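Local coordinates for protein Asp/Glu-specific dipeptidyl-peptidase (Flavobacterium psychrophilum, PDB 5JXF) that removes dipeptides from the N-terminus of oligopeptides as a serine peptidase of family S46, with strict specificity for Asp or Glu at the P1 position, at residues A[93-106]-A[234-246]. Numbering follows the deposited sequence.
With ARG (arginine), chain E.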
loop_
_atom_site.group_PDB
_atom_site.type_symbol
_atom_site.label_atom_id
_atom_site.label_comp_id
_atom_site.label_asym_id
_atom_site.label_seq_id
_atom_site.Cartn_x
_atom_site.Cartn_y
_atom_site.Cartn_z
ATOM N N LYS A 93 26.440 0.771 -34.415
ATOM C CA LYS A 93 26.157 -0.373 -35.290
ATOM C C LYS A 93 24.698 -0.848 -35.183
ATOM O O LYS A 93 24.405 -2.035 -35.349
ATOM C CB LYS A 93 27.138 -1.516 -34.996
ATOM C CG LYS A 93 28.550 -1.215 -35.514
ATOM C CD LYS A 93 29.447 -2.441 -35.594
ATOM C CE LYS A 93 29.814 -2.930 -34.211
ATOM N NZ LYS A 93 30.929 -3.926 -34.267
ATOM N N GLY A 94 23.793 0.097 -34.918
ATOM C CA GLY A 94 22.364 -0.165 -34.929
ATOM C C GLY A 94 21.742 -0.757 -33.665
ATOM O O GLY A 94 20.576 -1.136 -33.665
ATOM N N LEU A 95 22.523 -0.865 -32.601
ATOM C CA LEU A 95 22.011 -1.347 -31.318
ATOM C C LEU A 95 21.002 -0.359 -30.820
ATOM O O LEU A 95 21.327 0.815 -30.646
ATOM C CB LEU A 95 23.138 -1.512 -30.300
ATOM C CG LEU A 95 22.758 -2.180 -28.976
ATOM C CD1 LEU A 95 22.160 -3.540 -29.283
ATOM C CD2 LEU A 95 23.978 -2.327 -28.055
ATOM N N ILE A 96 19.763 -0.819 -30.643
ATOM C CA ILE A 96 18.711 0.029 -30.081
ATOM C C ILE A 96 18.177 -0.523 -28.769
ATOM O O ILE A 96 18.117 -1.742 -28.538
ATOM C CB ILE A 96 17.491 0.236 -31.027
ATOM C CG1 ILE A 96 16.779 -1.079 -31.313
ATOM C CG2 ILE A 96 17.904 0.928 -32.340
ATOM C CD1 ILE A 96 15.596 -0.903 -32.215
ATOM N N LEU A 97 17.751 0.404 -27.931
ATOM C CA LEU A 97 17.283 0.077 -26.597
ATOM C C LEU A 97 15.806 0.440 -26.505
ATOM O O LEU A 97 15.394 1.482 -27.003
ATOM C CB LEU A 97 18.118 0.824 -25.547
ATOM C CG LEU A 97 17.660 0.666 -24.091
ATOM C CD1 LEU A 97 17.968 -0.756 -23.628
ATOM C CD2 LEU A 97 18.364 1.701 -23.205
ATOM N N THR A 98 15.006 -0.440 -25.918
ATOM C CA THR A 98 13.605 -0.127 -25.666
ATOM C C THR A 98 13.143 -0.835 -24.358
ATOM O O THR A 98 13.977 -1.321 -23.592
ATOM C CB THR A 98 12.703 -0.518 -26.881
ATOM O OG1 THR A 98 11.398 0.047 -26.714
ATOM C CG2 THR A 98 12.577 -2.036 -27.041
ATOM N N ASN A 99 11.844 -0.856 -24.088
ATOM C CA ASN A 99 11.310 -1.551 -22.878
ATOM C C ASN A 99 11.206 -3.047 -23.064
ATOM O O ASN A 99 11.075 -3.532 -24.188
ATOM C CB ASN A 99 9.902 -1.060 -22.496
ATOM C CG ASN A 99 9.897 0.325 -21.922
ATOM O OD1 ASN A 99 8.857 0.987 -21.876
ATOM N ND2 ASN A 99 11.053 0.773 -21.466
ATOM N N HIS A 100 11.190 -3.778 -21.959
ATOM C CA HIS A 100 10.893 -5.200 -22.015
ATOM C C HIS A 100 9.464 -5.468 -22.506
ATOM O O HIS A 100 9.225 -6.407 -23.268
ATOM C CB HIS A 100 11.125 -5.848 -20.639
ATOM C CG HIS A 100 10.914 -7.330 -20.628
ATOM N ND1 HIS A 100 9.766 -7.915 -20.141
ATOM C CD2 HIS A 100 11.699 -8.344 -21.061
ATOM C CE1 HIS A 100 9.860 -9.227 -20.251
ATOM N NE2 HIS A 100 11.020 -9.513 -20.817
ATOM N N HIS A 101 8.504 -4.647 -22.106
ATOM C CA HIS A 101 7.155 -4.925 -22.577
ATOM C C HIS A 101 6.937 -4.463 -24.043
ATOM O O HIS A 101 5.985 -4.898 -24.673
ATOM C CB HIS A 101 6.098 -4.328 -21.638
ATOM C CG HIS A 101 5.951 -2.839 -21.717
ATOM N ND1 HIS A 101 6.506 -1.989 -20.782
ATOM C CD2 HIS A 101 5.268 -2.053 -22.582
ATOM C CE1 HIS A 101 6.190 -0.741 -21.080
ATOM N NE2 HIS A 101 5.444 -0.752 -22.172
ATOM N N CYS A 102 7.835 -3.645 -24.591
ATOM C CA CYS A 102 7.812 -3.351 -26.044
ATOM C C CYS A 102 8.387 -4.528 -26.843
ATOM O O CYS A 102 7.847 -4.925 -27.877
ATOM C CB CYS A 102 8.609 -2.094 -26.373
ATOM S SG CYS A 102 8.125 -0.619 -25.494
ATOM N N GLY A 103 9.495 -5.079 -26.363
ATOM C CA GLY A 103 10.038 -6.295 -26.940
ATOM C C GLY A 103 9.237 -7.552 -26.627
ATOM O O GLY A 103 9.479 -8.609 -27.224
ATOM N N PHE A 104 8.286 -7.441 -25.699
ATOM C CA PHE A 104 7.584 -8.605 -25.120
ATOM C C PHE A 104 6.933 -9.502 -26.179
ATOM O O PHE A 104 7.143 -10.719 -26.196
ATOM C CB PHE A 104 6.534 -8.114 -24.122
ATOM C CG PHE A 104 6.090 -9.154 -23.109
ATOM C CD1 PHE A 104 6.909 -9.510 -22.052
ATOM C CD2 PHE A 104 4.832 -9.736 -23.195
ATOM C CE1 PHE A 104 6.492 -10.449 -21.120
ATOM C CE2 PHE A 104 4.410 -10.674 -22.261
ATOM C CZ PHE A 104 5.242 -11.030 -21.229
ATOM N N ASP A 105 6.164 -8.895 -27.076
ATOM C CA ASP A 105 5.472 -9.654 -28.109
ATOM C C ASP A 105 6.471 -10.433 -28.970
ATOM O O ASP A 105 6.223 -11.588 -29.319
ATOM C CB ASP A 105 4.612 -8.730 -28.979
ATOM C CG ASP A 105 3.754 -9.498 -29.973
ATOM O OD1 ASP A 105 2.847 -10.236 -29.515
ATOM O OD2 ASP A 105 3.978 -9.374 -31.199
ATOM N N ALA A 106 7.605 -9.812 -29.283
ATOM C CA ALA A 106 8.700 -10.498 -29.965
ATOM C C ALA A 106 9.317 -11.622 -29.109
ATOM O O ALA A 106 9.623 -12.705 -29.606
ATOM C CB ALA A 106 9.773 -9.498 -30.360
ATOM N N HIS A 234 10.693 -1.053 -8.920
ATOM C CA HIS A 234 12.025 -1.621 -8.975
ATOM C C HIS A 234 12.171 -2.575 -10.149
ATOM O O HIS A 234 12.779 -3.639 -10.008
ATOM C CB HIS A 234 12.334 -2.338 -7.654
ATOM C CG HIS A 234 12.064 -1.497 -6.448
ATOM N ND1 HIS A 234 10.793 -1.172 -6.045
ATOM C CD2 HIS A 234 12.905 -0.891 -5.576
ATOM C CE1 HIS A 234 10.854 -0.411 -4.965
ATOM N NE2 HIS A 234 12.124 -0.226 -4.659
ATOM N N THR A 235 11.648 -2.164 -11.310
ATOM C CA THR A 235 11.586 -3.000 -12.515
ATOM C C THR A 235 12.640 -2.655 -13.566
ATOM O O THR A 235 12.721 -1.509 -14.018
ATOM C CB THR A 235 10.208 -2.881 -13.188
ATOM O OG1 THR A 235 9.171 -3.148 -12.232
ATOM C CG2 THR A 235 10.100 -3.850 -14.354
ATOM N N GLY A 236 13.437 -3.643 -13.970
ATOM C CA GLY A 236 14.405 -3.446 -15.039
ATOM C C GLY A 236 13.757 -3.606 -16.405
ATOM O O GLY A 236 14.026 -4.562 -17.128
ATOM N N ASP A 237 12.905 -2.658 -16.760
ATOM C CA ASP A 237 12.021 -2.833 -17.900
ATOM C C ASP A 237 12.740 -2.469 -19.201
ATOM O O ASP A 237 12.599 -1.348 -19.664
ATOM C CB ASP A 237 10.766 -1.971 -17.721
ATOM C CG ASP A 237 9.627 -2.355 -18.690
ATOM O OD1 ASP A 237 9.875 -3.084 -19.675
ATOM O OD2 ASP A 237 8.483 -1.903 -18.479
ATOM N N PHE A 238 13.518 -3.397 -19.766
ATOM C CA PHE A 238 14.216 -3.117 -21.018
ATOM C C PHE A 238 14.433 -4.341 -21.909
ATOM O O PHE A 238 14.364 -5.481 -21.452
ATOM C CB PHE A 238 15.569 -2.450 -20.735
ATOM C CG PHE A 238 16.667 -3.407 -20.379
ATOM C CD1 PHE A 238 16.838 -3.839 -19.068
ATOM C CD2 PHE A 238 17.546 -3.860 -21.358
ATOM C CE1 PHE A 238 17.863 -4.718 -18.738
ATOM C CE2 PHE A 238 18.560 -4.734 -21.056
ATOM C CZ PHE A 238 18.733 -5.165 -19.726
ATOM N N SER A 239 14.688 -4.088 -23.191
ATOM C CA SER A 239 15.159 -5.135 -24.100
ATOM C C SER A 239 15.958 -4.472 -25.227
ATOM O O SER A 239 15.872 -3.266 -25.423
ATOM C CB SER A 239 13.999 -5.962 -24.655
ATOM O OG SER A 239 13.072 -5.142 -25.351
ATOM N N MET A 240 16.762 -5.255 -25.930
ATOM C CA MET A 240 17.661 -4.706 -26.936
ATOM C C MET A 240 17.459 -5.361 -28.281
ATOM O O MET A 240 17.296 -6.573 -28.386
ATOM C CB MET A 240 19.114 -4.849 -26.505
ATOM C CG MET A 240 19.468 -3.981 -25.305
ATOM S SD MET A 240 21.215 -3.996 -24.890
ATOM C CE MET A 240 21.296 -2.710 -23.637
ATOM N N PHE A 241 17.465 -4.527 -29.310
ATOM C CA PHE A 241 17.294 -4.990 -30.678
ATOM C C PHE A 241 18.418 -4.411 -31.515
ATOM O O PHE A 241 19.149 -3.541 -31.031
ATOM C CB PHE A 241 15.927 -4.564 -31.209
ATOM C CG PHE A 241 14.775 -5.330 -30.608
ATOM C CD1 PHE A 241 14.288 -5.010 -29.346
ATOM C CD2 PHE A 241 14.189 -6.386 -31.298
ATOM C CE1 PHE A 241 13.236 -5.714 -28.804
ATOM C CE2 PHE A 241 13.132 -7.091 -30.762
ATOM C CZ PHE A 241 12.656 -6.755 -29.515
ATOM N N ARG A 242 18.585 -4.884 -32.755
ATOM C CA ARG A 242 19.581 -4.279 -33.638
ATOM C C ARG A 242 18.977 -4.030 -35.020
ATOM O O ARG A 242 18.384 -4.926 -35.602
ATOM C CB ARG A 242 20.834 -5.143 -33.772
ATOM C CG ARG A 242 21.917 -4.458 -34.618
ATOM C CD ARG A 242 23.073 -5.364 -34.945
ATOM N NE ARG A 242 23.572 -6.041 -33.753
ATOM C CZ ARG A 242 24.374 -5.471 -32.861
ATOM N NH1 ARG A 242 24.756 -4.208 -33.026
ATOM N NH2 ARG A 242 24.778 -6.159 -31.798
ATOM N N VAL A 243 19.104 -2.805 -35.513
ATOM C CA VAL A 243 18.520 -2.450 -36.798
ATOM C C VAL A 243 19.494 -2.914 -37.895
ATOM O O VAL A 243 20.696 -2.712 -37.789
ATOM C CB VAL A 243 18.257 -0.939 -36.912
ATOM C CG1 VAL A 243 17.628 -0.588 -38.290
ATOM C CG2 VAL A 243 17.377 -0.452 -35.781
ATOM N N TYR A 244 18.977 -3.567 -38.923
ATOM C CA TYR A 244 19.818 -4.041 -40.026
ATOM C C TYR A 244 19.441 -3.326 -41.313
ATOM O O TYR A 244 18.280 -2.923 -41.482
ATOM C CB TYR A 244 19.677 -5.551 -40.200
ATOM C CG TYR A 244 20.533 -6.351 -39.251
ATOM C CD1 TYR A 244 20.175 -6.506 -37.906
ATOM C CD2 TYR A 244 21.696 -6.958 -39.699
ATOM C CE1 TYR A 244 20.969 -7.241 -37.049
ATOM C CE2 TYR A 244 22.495 -7.683 -38.854
ATOM C CZ TYR A 244 22.132 -7.827 -37.531
ATOM O OH TYR A 244 22.951 -8.556 -36.713
ATOM N N ALA A 245 20.405 -3.178 -42.222
ATOM C CA ALA A 245 20.172 -2.457 -43.479
ATOM C C ALA A 245 20.886 -3.138 -44.649
ATOM O O ALA A 245 21.718 -4.006 -44.420
ATOM C CB ALA A 245 20.627 -1.019 -43.339
ATOM N N ASN A 246 20.561 -2.773 -45.900
ATOM C CA ASN A 246 21.296 -3.371 -47.029
ATOM C C ASN A 246 22.649 -2.698 -47.229
ATOM O O ASN A 246 23.055 -1.865 -46.422
ATOM C CB ASN A 246 20.491 -3.337 -48.348
ATOM C CG ASN A 246 20.065 -1.938 -48.768
ATOM O OD1 ASN A 246 20.648 -0.937 -48.355
ATOM N ND2 ASN A 246 19.064 -1.870 -49.645
HETATM N N ARG E . 2.266 0.329 -17.631
HETATM C CA ARG E . 3.181 0.223 -18.759
HETATM C C ARG E . 2.658 1.111 -19.894
HETATM O O ARG E . 1.524 0.948 -20.332
HETATM C CB ARG E . 3.322 -1.236 -19.211
HETATM C CG ARG E . 3.972 -2.163 -18.172
HETATM C CD ARG E . 3.995 -3.618 -18.646
HETATM N NE ARG E . 2.652 -4.118 -18.925
HETATM C CZ ARG E . 1.883 -4.749 -18.033
HETATM N NH1 ARG E . 2.329 -4.972 -16.797
HETATM N NH2 ARG E . 0.666 -5.168 -18.377
#
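The carboxylate of Asp237 and the imidazole of His101, the probable charge-relay pair, illustrate how residues just beyond the paired ends of strands 95-98 and 239-245 are brought together. Followed outward from CB, the side chain of Asp237 swings CG away from the backbone N (chi1 -166°), which carries the carboxylate across to the backbone of His100 and His101. There OD1 takes the backbone N of His101 at 3.2 Å on its syn lone pair, and a weak, bent bond from the N of His100. OD2, likewise through its syn lone pair, meets ND1 of His101 at 3.0 Å, lying almost in the ring plane although carboxylate and ring are turned 57° apart. Both oxygens are thus gripped, which fixes the rotation of the carboxylate. CB of Asn99 lies over one face of the imidazole, toward the rim; CB of the bound arginine lies over the opposite face, also toward the rim, 3.5 Å from CE1. NE2 is hydrogen-bonded to OG of Ser662, consistent with a charge-relay system. Nearby, Asn99 O accepts from Ser239 OG (2.8 Å) and, from the opposite face of its plane, from Gly103 N. The Phe241 ring turns its edge to CA of Gly103, 3.7 Å from CZ. Strands 95-98 and 239-245 pair antiparallel within a sheet that strands 85-89 and 197-214 continue, while helix 703-713 packs against Leu97, Phe238 and Met240.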